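Local coordinates for protein glutathione S-transferase (Acinetobacter baumannii, PDB 4MP4) that probably catalyses the conjugation of glutathione to electrophilic substrates, as a member of the glutathione S-transferase family, at residues P19-E30 and W163-L172. Numbering follows the deposited sequence.
Sequences PYAFTVFVGLHE and WSIVDAELAL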
loop_
_atom_site.group_PDB
_atom_site.type_symbol
_atom_site.label_atom_id
_atom_site.label_comp_id
_atom_site.label_asym_id
_atom_site.label_seq_id
_atom_site.Cartn_x
_atom_site.Cartn_y
_atom_site.Cartn_z
ATOM N N PRO A 19 -8.979 2.912 -10.467
ATOM C CA PRO A 19 -8.785 1.464 -10.339
ATOM C C PRO A 19 -9.037 0.966 -8.896
ATOM O O PRO A 19 -9.405 -0.194 -8.700
ATOM C CB PRO A 19 -7.315 1.283 -10.736
ATOM C CG PRO A 19 -6.671 2.592 -10.291
ATOM C CD PRO A 19 -7.703 3.646 -10.590
ATOM N N TYR A 20 -8.850 1.829 -7.901
ATOM C CA TYR A 20 -9.066 1.420 -6.510
ATOM C C TYR A 20 -10.540 1.468 -6.111
ATOM O O TYR A 20 -10.987 0.628 -5.340
ATOM C CB TYR A 20 -8.163 2.222 -5.559
ATOM C CG TYR A 20 -6.790 2.329 -6.159
ATOM C CD1 TYR A 20 -5.996 1.196 -6.325
ATOM C CD2 TYR A 20 -6.316 3.542 -6.634
ATOM C CE1 TYR A 20 -4.758 1.280 -6.929
ATOM C CE2 TYR A 20 -5.080 3.637 -7.238
ATOM C CZ TYR A 20 -4.305 2.507 -7.382
ATOM O OH TYR A 20 -3.087 2.606 -7.996
ATOM N N ALA A 21 -11.291 2.426 -6.658
ATOM C CA ALA A 21 -12.745 2.447 -6.481
ATOM C C ALA A 21 -13.315 1.204 -7.135
ATOM O O ALA A 21 -14.176 0.529 -6.564
ATOM C CB ALA A 21 -13.373 3.695 -7.104
ATOM N N PHE A 22 -12.839 0.919 -8.346
ATOM C CA PHE A 22 -13.206 -0.309 -9.037
ATOM C C PHE A 22 -13.027 -1.532 -8.122
ATOM O O PHE A 22 -13.930 -2.354 -7.966
ATOM C CB PHE A 22 -12.383 -0.441 -10.319
ATOM C CG PHE A 22 -12.300 -1.842 -10.863
ATOM C CD1 PHE A 22 -13.363 -2.395 -11.559
ATOM C CD2 PHE A 22 -11.148 -2.597 -10.701
ATOM C CE1 PHE A 22 -13.280 -3.679 -12.088
ATOM C CE2 PHE A 22 -11.064 -3.886 -11.215
ATOM C CZ PHE A 22 -12.129 -4.426 -11.916
ATOM N N THR A 23 -11.873 -1.606 -7.483
ATOM C CA THR A 23 -11.494 -2.745 -6.654
ATOM C C THR A 23 -12.394 -2.955 -5.418
ATOM O O THR A 23 -12.743 -4.094 -5.069
ATOM C CB THR A 23 -10.035 -2.578 -6.229
ATOM O OG1 THR A 23 -9.216 -2.545 -7.407
ATOM C CG2 THR A 23 -9.597 -3.702 -5.327
ATOM N N VAL A 24 -12.778 -1.860 -4.772
ATOM C CA VAL A 24 -13.702 -1.927 -3.637
ATOM C C VAL A 24 -15.135 -2.284 -4.054
ATOM O O VAL A 24 -15.811 -3.069 -3.380
ATOM C CB VAL A 24 -13.700 -0.620 -2.826
ATOM C CG1 VAL A 24 -14.723 -0.681 -1.697
ATOM C CG2 VAL A 24 -12.300 -0.345 -2.286
ATOM N N PHE A 25 -15.593 -1.705 -5.160
ATOM C CA PHE A 25 -16.898 -2.042 -5.732
ATOM C C PHE A 25 -16.972 -3.538 -5.984
ATOM O O PHE A 25 -17.988 -4.185 -5.646
ATOM C CB PHE A 25 -17.100 -1.286 -7.045
ATOM C CG PHE A 25 -18.333 -1.691 -7.823
ATOM C CD1 PHE A 25 -18.289 -2.736 -8.738
ATOM C CD2 PHE A 25 -19.514 -0.980 -7.691
ATOM C CE1 PHE A 25 -19.419 -3.100 -9.464
ATOM C CE2 PHE A 25 -20.642 -1.333 -8.418
ATOM C CZ PHE A 25 -20.588 -2.390 -9.316
ATOM N N VAL A 26 -15.898 -4.082 -6.570
ATOM C CA VAL A 26 -15.841 -5.514 -6.864
ATOM C C VAL A 26 -15.907 -6.322 -5.566
ATOM O O VAL A 26 -16.682 -7.281 -5.456
ATOM C CB VAL A 26 -14.603 -5.920 -7.716
ATOM C CG1 VAL A 26 -14.464 -7.449 -7.784
ATOM C CG2 VAL A 26 -14.681 -5.309 -9.125
ATOM N N GLY A 27 -15.124 -5.899 -4.573
ATOM C CA GLY A 27 -15.128 -6.537 -3.270
ATOM C C GLY A 27 -16.489 -6.581 -2.599
ATOM O O GLY A 27 -16.888 -7.605 -2.065
ATOM N N LEU A 28 -17.199 -5.460 -2.613
ATOM C CA LEU A 28 -18.538 -5.403 -2.033
ATOM C C LEU A 28 -19.495 -6.372 -2.728
ATOM O O LEU A 28 -20.173 -7.143 -2.068
ATOM C CB LEU A 28 -19.083 -3.975 -2.079
ATOM C CG LEU A 28 -18.372 -2.950 -1.181
ATOM C CD1 LEU A 28 -18.597 -1.515 -1.688
ATOM C CD2 LEU A 28 -18.872 -3.093 0.251
ATOM N N HIS A 29 -19.527 -6.345 -4.059
ATOM C CA HIS A 29 -20.402 -7.234 -4.814
ATOM C C HIS A 29 -20.107 -8.719 -4.622
ATOM O O HIS A 29 -21.023 -9.517 -4.489
ATOM C CB HIS A 29 -20.407 -6.867 -6.301
ATOM C CG HIS A 29 -21.363 -5.770 -6.636
ATOM N ND1 HIS A 29 -22.716 -5.979 -6.768
ATOM C CD2 HIS A 29 -21.165 -4.445 -6.839
ATOM C CE1 HIS A 29 -23.313 -4.834 -7.044
ATOM N NE2 HIS A 29 -22.391 -3.888 -7.097
ATOM N N GLU A 30 -18.836 -9.090 -4.613
ATOM C CA GLU A 30 -18.456 -10.471 -4.310
ATOM C C GLU A 30 -18.917 -10.917 -2.904
ATOM O O GLU A 30 -19.414 -12.027 -2.728
ATOM C CB GLU A 30 -16.949 -10.644 -4.464
ATOM C CG GLU A 30 -16.442 -10.494 -5.906
ATOM C CD GLU A 30 -16.621 -11.759 -6.726
ATOM O OE1 GLU A 30 -16.677 -11.665 -7.973
ATOM O OE2 GLU A 30 -16.707 -12.854 -6.121
ATOM N N TRP A 163 -10.857 -17.784 -7.173
ATOM C CA TRP A 163 -10.848 -16.352 -7.351
ATOM C C TRP A 163 -10.522 -15.575 -6.064
ATOM O O TRP A 163 -10.984 -15.922 -4.984
ATOM C CB TRP A 163 -12.201 -15.912 -7.900
ATOM C CG TRP A 163 -12.213 -14.464 -8.213
ATOM C CD1 TRP A 163 -11.844 -13.876 -9.394
ATOM C CD2 TRP A 163 -12.580 -13.402 -7.333
ATOM N NE1 TRP A 163 -11.974 -12.518 -9.301
ATOM C CE2 TRP A 163 -12.417 -12.192 -8.043
ATOM C CE3 TRP A 163 -13.022 -13.349 -6.006
ATOM C CZ2 TRP A 163 -12.687 -10.946 -7.487
ATOM C CZ3 TRP A 163 -13.295 -12.106 -5.446
ATOM C CH2 TRP A 163 -13.126 -10.922 -6.189
ATOM N N SER A 164 -9.711 -14.531 -6.188
ATOM C CA SER A 164 -9.552 -13.546 -5.121
ATOM C C SER A 164 -9.535 -12.149 -5.715
ATOM O O SER A 164 -9.340 -11.982 -6.924
ATOM C CB SER A 164 -8.269 -13.784 -4.330
ATOM O OG SER A 164 -7.160 -13.863 -5.191
ATOM N N ILE A 165 -9.727 -11.141 -4.871
ATOM C CA ILE A 165 -9.801 -9.757 -5.349
ATOM C C ILE A 165 -8.532 -9.377 -6.152
ATOM O O ILE A 165 -8.554 -8.454 -6.978
ATOM C CB ILE A 165 -10.047 -8.778 -4.164
ATOM C CG1 ILE A 165 -10.462 -7.382 -4.642
ATOM C CG2 ILE A 165 -8.841 -8.710 -3.266
ATOM C CD1 ILE A 165 -11.762 -7.362 -5.414
ATOM N N VAL A 166 -7.443 -10.116 -5.940
ATOM C CA VAL A 166 -6.184 -9.799 -6.589
ATOM C C VAL A 166 -6.240 -10.204 -8.067
ATOM O O VAL A 166 -5.511 -9.647 -8.907
ATOM C CB VAL A 166 -4.957 -10.432 -5.857
ATOM C CG1 VAL A 166 -3.661 -9.954 -6.483
ATOM C CG2 VAL A 166 -4.955 -10.058 -4.396
ATOM N N ASP A 167 -7.117 -11.157 -8.400
ATOM C CA ASP A 167 -7.312 -11.482 -9.815
ATOM C C ASP A 167 -7.846 -10.251 -10.545
ATOM O O ASP A 167 -7.385 -9.910 -11.652
ATOM C CB ASP A 167 -8.237 -12.687 -10.033
ATOM C CG ASP A 167 -7.610 -14.008 -9.564
ATOM O OD1 ASP A 167 -6.619 -14.477 -10.203
ATOM O OD2 ASP A 167 -8.126 -14.577 -8.557
ATOM N N ALA A 168 -8.783 -9.561 -9.901
ATOM C CA ALA A 168 -9.403 -8.395 -10.512
ATOM C C ALA A 168 -8.382 -7.250 -10.633
ATOM O O ALA A 168 -8.401 -6.485 -11.610
ATOM C CB ALA A 168 -10.647 -7.966 -9.730
ATOM N N GLU A 169 -7.478 -7.161 -9.661
ATOM C CA GLU A 169 -6.480 -6.092 -9.635
ATOM C C GLU A 169 -5.400 -6.320 -10.698
ATOM O O GLU A 169 -4.949 -5.374 -11.346
ATOM C CB GLU A 169 -5.836 -5.966 -8.248
ATOM C CG GLU A 169 -6.797 -5.621 -7.118
ATOM C CD GLU A 169 -6.187 -5.861 -5.721
ATOM O OE1 GLU A 169 -5.134 -6.518 -5.641
ATOM O OE2 GLU A 169 -6.753 -5.399 -4.710
ATOM N N LEU A 170 -4.989 -7.577 -10.868
ATOM C CA LEU A 170 -3.968 -7.927 -11.844
ATOM C C LEU A 170 -4.512 -7.761 -13.255
ATOM O O LEU A 170 -3.849 -7.184 -14.115
ATOM C CB LEU A 170 -3.479 -9.368 -11.634
ATOM C CG LEU A 170 -2.404 -9.877 -12.609
ATOM C CD1 LEU A 170 -1.092 -9.095 -12.469
ATOM C CD2 LEU A 170 -2.146 -11.356 -12.398
ATOM N N ALA A 171 -5.719 -8.263 -13.490
ATOM C CA ALA A 171 -6.361 -8.103 -14.791
ATOM C C ALA A 171 -6.437 -6.638 -15.209
ATOM O O ALA A 171 -6.127 -6.309 -16.348
ATOM C CB ALA A 171 -7.749 -8.735 -14.815
ATOM N N LEU A 172 -6.855 -5.762 -14.296
ATOM C CA LEU A 172 -6.966 -4.349 -14.642
ATOM C C LEU A 172 -5.592 -3.820 -15.053
ATOM O O LEU A 172 -5.464 -3.098 -16.039
ATOM C CB LEU A 172 -7.590 -3.515 -13.514
ATOM C CG LEU A 172 -7.680 -2.018 -13.849
ATOM C CD1 LEU A 172 -8.925 -1.387 -13.213
ATOM C CD2 LEU A 172 -6.365 -1.221 -13.478
#
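The W163 indole is covered on both faces: the E30 carboxylate stacks over one, its plane 24° from that of the ring, while the backbone N of I165 lies against the opposite face, offset toward the rim. E30 CG lies 3.4 Å from W163 CH2, and the bend at chi2 (-81°) lays the carboxylate over the ring, E30 CD 3.6 Å from W163 CZ3. OE2 forms a salt bridge to R198, which also makes a cation-pi contact with W163, and OE1 a hydrogen bond to S200. The F22 ring carries V26 CG2 on one face and meets the carbonyl oxygens of P19 and A168 at its edge, while L172 CD1 comes obliquely to 3.6 Å from F22 CD2. I165 CD1 packs against helix 19-30, 3.6 Å from V26 CG1 and 3.4 Å from T23 O, close to G27. The T23 and E169 side chains cross at about a right angle, T23 CG2 3.4 Å from E169 OE2, which is hydrogen-bonded to Q105. T23 OG1 donates a hydrogen bond to P19 O at 2.7 Å. No hydrogen bond links the segments, so packing joins the thioredoxin-like domain to the all-helical domain; segments 19-30 and 165-172 run roughly antiparallel (150°). Helix 199-215 borders F22 and V26, helix 74-84 touches T23, and helix 186-196 reaches W163.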